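Local coordinates for cellulose hydrolase (PDB 4YZT), which probably hydrolyses internal beta-1,4-glucosidic bonds of cellulose, as a three-module endoglucanase of glycoside hydrolase family 5, at residues L458-S472 with S513-V526. Numbering follows the deposited sequence.
Sequences LNGTKLATVKGVVDS and SDSTFTFELWPKGV
Thr516 OG1 donates to the syn lone pair of Asp471 OD1 at 2.7 Å, the two side chains crossing at about a right angle where an antiparallel strand pair, 462-470 with 515-522, comes to its end. Lys531 NZ also bonds Thr516 OG1, and a water joins Asp471 OD2 to Ser515 O. Without the carboxylate, as with an alanine here, the Thr516 hydroxyl is likely to lose its acceptor and keep Lys531 alone of these two partners, and the water its link to Ser515 O. Strand 462-470 is an outermost strand of a mixed sheet in the C-terminal part of the chain. Paired backbone bonds run from Val469 and Thr516 to Lys462 and Trp522, interrupted by a classic beta bulge: Ala464 N (2.8 Å) and Thr465 N (3.2 Å) both donate to Glu520 O. This end meets the catalytic module, Leu463 O bonding Asn278 and Ala464 O Asn233. The bulge turns Ala464 toward the partner strand, and its CB sits over the indole of Trp522, 3.7 Å from the centroid of the five-membered ring. A CB at Gly468 would run into the Phe517 ring as it now lies. On the face holding Val466 and Phe519, CG of Phe519 lies anti to its carbonyl carbon (chi1 -70°), which lays the ring alongside Val466. Val466 CG1 stands over the ring centre, 4.0 Å from the centroid, while Leu463 CD1 meets the ring edge in plane, 4.0 Å from Phe519 CD2.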
# COMPACT_ATOMS: atom_id res chain seq x y z
N LEU A 458 26.52 -3.90 5.28
CA LEU A 458 25.67 -5.02 4.84
C LEU A 458 26.19 -5.70 3.57
O LEU A 458 25.77 -6.81 3.22
CB LEU A 458 24.23 -4.53 4.65
CG LEU A 458 23.55 -4.13 5.97
CD1 LEU A 458 22.18 -3.50 5.70
CD2 LEU A 458 23.41 -5.32 6.91
N ASN A 459 27.10 -5.03 2.88
CA ASN A 459 27.83 -5.61 1.75
C ASN A 459 26.91 -6.21 0.70
O ASN A 459 27.18 -7.30 0.20
CB ASN A 459 28.82 -6.67 2.25
CG ASN A 459 29.93 -6.08 3.10
OD1 ASN A 459 30.29 -4.91 2.95
ND2 ASN A 459 30.49 -6.89 4.00
N GLY A 460 25.84 -5.50 0.37
CA GLY A 460 24.96 -5.93 -0.70
C GLY A 460 23.71 -6.63 -0.22
O GLY A 460 22.75 -6.80 -0.98
N THR A 461 23.70 -7.05 1.04
CA THR A 461 22.53 -7.71 1.59
C THR A 461 21.49 -6.68 2.01
O THR A 461 21.80 -5.50 2.13
CB THR A 461 22.87 -8.63 2.78
OG1 THR A 461 23.27 -7.84 3.90
CG2 THR A 461 23.97 -9.60 2.43
N LYS A 462 20.26 -7.13 2.23
CA LYS A 462 19.15 -6.26 2.59
C LYS A 462 18.39 -6.83 3.77
O LYS A 462 18.25 -8.05 3.89
CB LYS A 462 18.18 -6.06 1.42
CG LYS A 462 18.83 -5.61 0.12
CD LYS A 462 17.86 -5.79 -1.03
CE LYS A 462 18.43 -5.24 -2.34
NZ LYS A 462 17.45 -5.41 -3.44
N LEU A 463 17.89 -5.96 4.63
CA LEU A 463 17.13 -6.43 5.79
C LEU A 463 15.79 -7.04 5.36
O LEU A 463 15.06 -6.46 4.54
CB LEU A 463 16.88 -5.28 6.76
CG LEU A 463 16.10 -5.63 8.03
CD1 LEU A 463 16.85 -6.67 8.86
CD2 LEU A 463 15.84 -4.36 8.81
N ALA A 464 15.48 -8.22 5.91
CA ALA A 464 14.23 -8.91 5.62
C ALA A 464 13.26 -8.87 6.80
O ALA A 464 12.12 -8.39 6.68
CB ALA A 464 14.51 -10.34 5.23
N THR A 465 13.71 -9.38 7.95
CA THR A 465 12.91 -9.34 9.17
C THR A 465 13.84 -9.50 10.39
O THR A 465 15.05 -9.67 10.24
CB THR A 465 11.81 -10.43 9.16
OG1 THR A 465 10.97 -10.28 10.32
CG2 THR A 465 12.41 -11.81 9.16
N VAL A 466 13.28 -9.41 11.58
CA VAL A 466 14.07 -9.54 12.80
C VAL A 466 13.29 -10.37 13.82
O VAL A 466 12.08 -10.19 13.94
CB VAL A 466 14.40 -8.16 13.44
CG1 VAL A 466 15.43 -8.32 14.56
CG2 VAL A 466 14.88 -7.16 12.39
N LYS A 467 13.96 -11.25 14.56
CA LYS A 467 13.34 -11.89 15.72
C LYS A 467 14.16 -11.59 16.97
O LYS A 467 15.37 -11.28 16.88
CB LYS A 467 13.19 -13.41 15.53
CG LYS A 467 14.51 -14.15 15.30
CD LYS A 467 14.34 -15.67 15.45
CE LYS A 467 15.60 -16.43 15.02
NZ LYS A 467 15.40 -17.91 15.11
N GLY A 468 13.51 -11.66 18.13
CA GLY A 468 14.16 -11.36 19.39
C GLY A 468 13.73 -12.35 20.45
O GLY A 468 12.53 -12.61 20.61
N VAL A 469 14.71 -12.89 21.17
CA VAL A 469 14.51 -14.00 22.10
C VAL A 469 15.16 -13.67 23.44
O VAL A 469 16.25 -13.09 23.47
CB VAL A 469 15.11 -15.29 21.50
CG1 VAL A 469 15.25 -16.37 22.53
CG2 VAL A 469 14.27 -15.78 20.31
N VAL A 470 14.50 -14.02 24.54
CA VAL A 470 15.11 -13.86 25.85
C VAL A 470 16.07 -15.03 26.08
O VAL A 470 15.67 -16.19 25.96
CB VAL A 470 14.06 -13.81 26.98
CG1 VAL A 470 14.73 -13.53 28.31
CG2 VAL A 470 13.00 -12.75 26.65
N ASP A 471 17.32 -14.73 26.39
CA ASP A 471 18.34 -15.77 26.50
C ASP A 471 18.01 -16.84 27.56
O ASP A 471 18.10 -18.04 27.28
CB ASP A 471 19.70 -15.15 26.83
CG ASP A 471 20.33 -14.43 25.66
OD1 ASP A 471 19.75 -14.44 24.54
OD2 ASP A 471 21.42 -13.86 25.84
N SER A 472 17.64 -16.42 28.76
CA SER A 472 17.47 -17.38 29.85
C SER A 472 16.30 -18.33 29.64
O SER A 472 16.31 -19.45 30.15
CB SER A 472 17.31 -16.66 31.19
OG SER A 472 16.12 -15.88 31.19
N SER A 513 15.91 -8.88 30.53
CA SER A 513 17.19 -9.53 30.79
C SER A 513 17.91 -9.72 29.46
O SER A 513 17.36 -9.39 28.41
CB SER A 513 17.00 -10.86 31.52
OG SER A 513 16.27 -11.80 30.74
N ASP A 514 19.13 -10.25 29.50
CA ASP A 514 19.94 -10.38 28.30
C ASP A 514 19.20 -11.12 27.16
O ASP A 514 18.60 -12.19 27.36
CB ASP A 514 21.25 -11.09 28.64
CG ASP A 514 22.09 -10.30 29.63
OD1 ASP A 514 21.71 -9.16 29.98
OD2 ASP A 514 23.14 -10.83 30.05
N SER A 515 19.22 -10.54 25.97
CA SER A 515 18.44 -11.04 24.84
C SER A 515 19.28 -11.08 23.57
O SER A 515 20.30 -10.39 23.46
CB SER A 515 17.19 -10.18 24.60
OG SER A 515 16.37 -10.15 25.76
N THR A 516 18.84 -11.89 22.61
CA THR A 516 19.53 -12.06 21.35
C THR A 516 18.59 -11.72 20.21
O THR A 516 17.48 -12.26 20.14
CB THR A 516 20.06 -13.51 21.19
OG1 THR A 516 21.01 -13.79 22.23
CG2 THR A 516 20.73 -13.69 19.83
N PHE A 517 19.01 -10.81 19.34
CA PHE A 517 18.24 -10.43 18.16
C PHE A 517 18.89 -10.97 16.90
O PHE A 517 20.11 -10.87 16.74
CB PHE A 517 18.09 -8.92 18.07
CG PHE A 517 17.26 -8.34 19.17
CD1 PHE A 517 15.90 -8.14 18.99
CD2 PHE A 517 17.84 -8.02 20.39
CE1 PHE A 517 15.13 -7.63 20.04
CE2 PHE A 517 17.08 -7.49 21.42
CZ PHE A 517 15.72 -7.31 21.24
N THR A 518 18.08 -11.57 16.04
CA THR A 518 18.58 -12.09 14.78
C THR A 518 18.02 -11.26 13.63
O THR A 518 16.82 -11.29 13.36
CB THR A 518 18.21 -13.57 14.58
OG1 THR A 518 18.73 -14.36 15.66
CG2 THR A 518 18.78 -14.09 13.26
N PHE A 519 18.91 -10.51 12.97
CA PHE A 519 18.53 -9.71 11.82
C PHE A 519 18.65 -10.58 10.57
O PHE A 519 19.76 -10.80 10.07
CB PHE A 519 19.41 -8.45 11.71
CG PHE A 519 19.14 -7.44 12.79
CD1 PHE A 519 19.71 -7.59 14.04
CD2 PHE A 519 18.30 -6.36 12.55
CE1 PHE A 519 19.45 -6.67 15.05
CE2 PHE A 519 18.04 -5.44 13.55
CZ PHE A 519 18.62 -5.60 14.81
N GLU A 520 17.52 -11.08 10.08
CA GLU A 520 17.52 -11.97 8.92
C GLU A 520 17.53 -11.12 7.65
O GLU A 520 16.75 -10.17 7.51
CB GLU A 520 16.32 -12.93 8.95
CG GLU A 520 16.28 -13.83 10.17
CD GLU A 520 15.11 -14.80 10.18
OE1 GLU A 520 14.28 -14.81 9.24
OE2 GLU A 520 15.00 -15.57 11.16
N LEU A 521 18.42 -11.47 6.74
CA LEU A 521 18.67 -10.68 5.55
C LEU A 521 18.25 -11.38 4.27
O LEU A 521 17.96 -12.58 4.26
CB LEU A 521 20.17 -10.33 5.48
CG LEU A 521 20.70 -9.66 6.74
CD1 LEU A 521 22.24 -9.67 6.79
CD2 LEU A 521 20.19 -8.23 6.81
N TRP A 522 18.23 -10.61 3.18
CA TRP A 522 18.24 -11.15 1.82
C TRP A 522 19.69 -11.13 1.34
O TRP A 522 20.36 -10.12 1.51
CB TRP A 522 17.36 -10.32 0.89
CG TRP A 522 15.89 -10.20 1.29
CD1 TRP A 522 15.22 -9.05 1.62
CD2 TRP A 522 14.93 -11.26 1.36
NE1 TRP A 522 13.90 -9.35 1.90
CE2 TRP A 522 13.70 -10.70 1.75
CE3 TRP A 522 15.00 -12.65 1.14
CZ2 TRP A 522 12.55 -11.46 1.92
CZ3 TRP A 522 13.85 -13.40 1.31
CH2 TRP A 522 12.64 -12.81 1.70
N PRO A 523 20.19 -12.22 0.73
CA PRO A 523 19.50 -13.47 0.38
C PRO A 523 19.15 -14.33 1.58
O PRO A 523 19.86 -14.31 2.59
CB PRO A 523 20.50 -14.18 -0.53
CG PRO A 523 21.83 -13.71 -0.04
CD PRO A 523 21.62 -12.27 0.37
N LYS A 524 18.06 -15.08 1.43
CA LYS A 524 17.56 -16.01 2.45
C LYS A 524 18.67 -16.87 3.03
O LYS A 524 19.41 -17.51 2.30
CB LYS A 524 16.49 -16.92 1.83
CG LYS A 524 15.86 -17.92 2.79
CD LYS A 524 15.03 -17.21 3.84
CE LYS A 524 14.22 -18.19 4.67
NZ LYS A 524 13.52 -17.50 5.79
N GLY A 525 18.78 -16.86 4.35
CA GLY A 525 19.77 -17.68 5.02
C GLY A 525 20.98 -16.89 5.51
O GLY A 525 21.76 -17.39 6.32
N VAL A 526 21.14 -15.66 5.03
CA VAL A 526 22.16 -14.77 5.58
C VAL A 526 21.54 -13.95 6.71
O VAL A 526 20.41 -13.46 6.60
CB VAL A 526 22.77 -13.84 4.51
CG1 VAL A 526 23.80 -12.89 5.13
CG2 VAL A 526 23.43 -14.65 3.40
O HOH W 1 22.46 -11.63 25.14
O HOH W 2 17.93 -13.66 29.69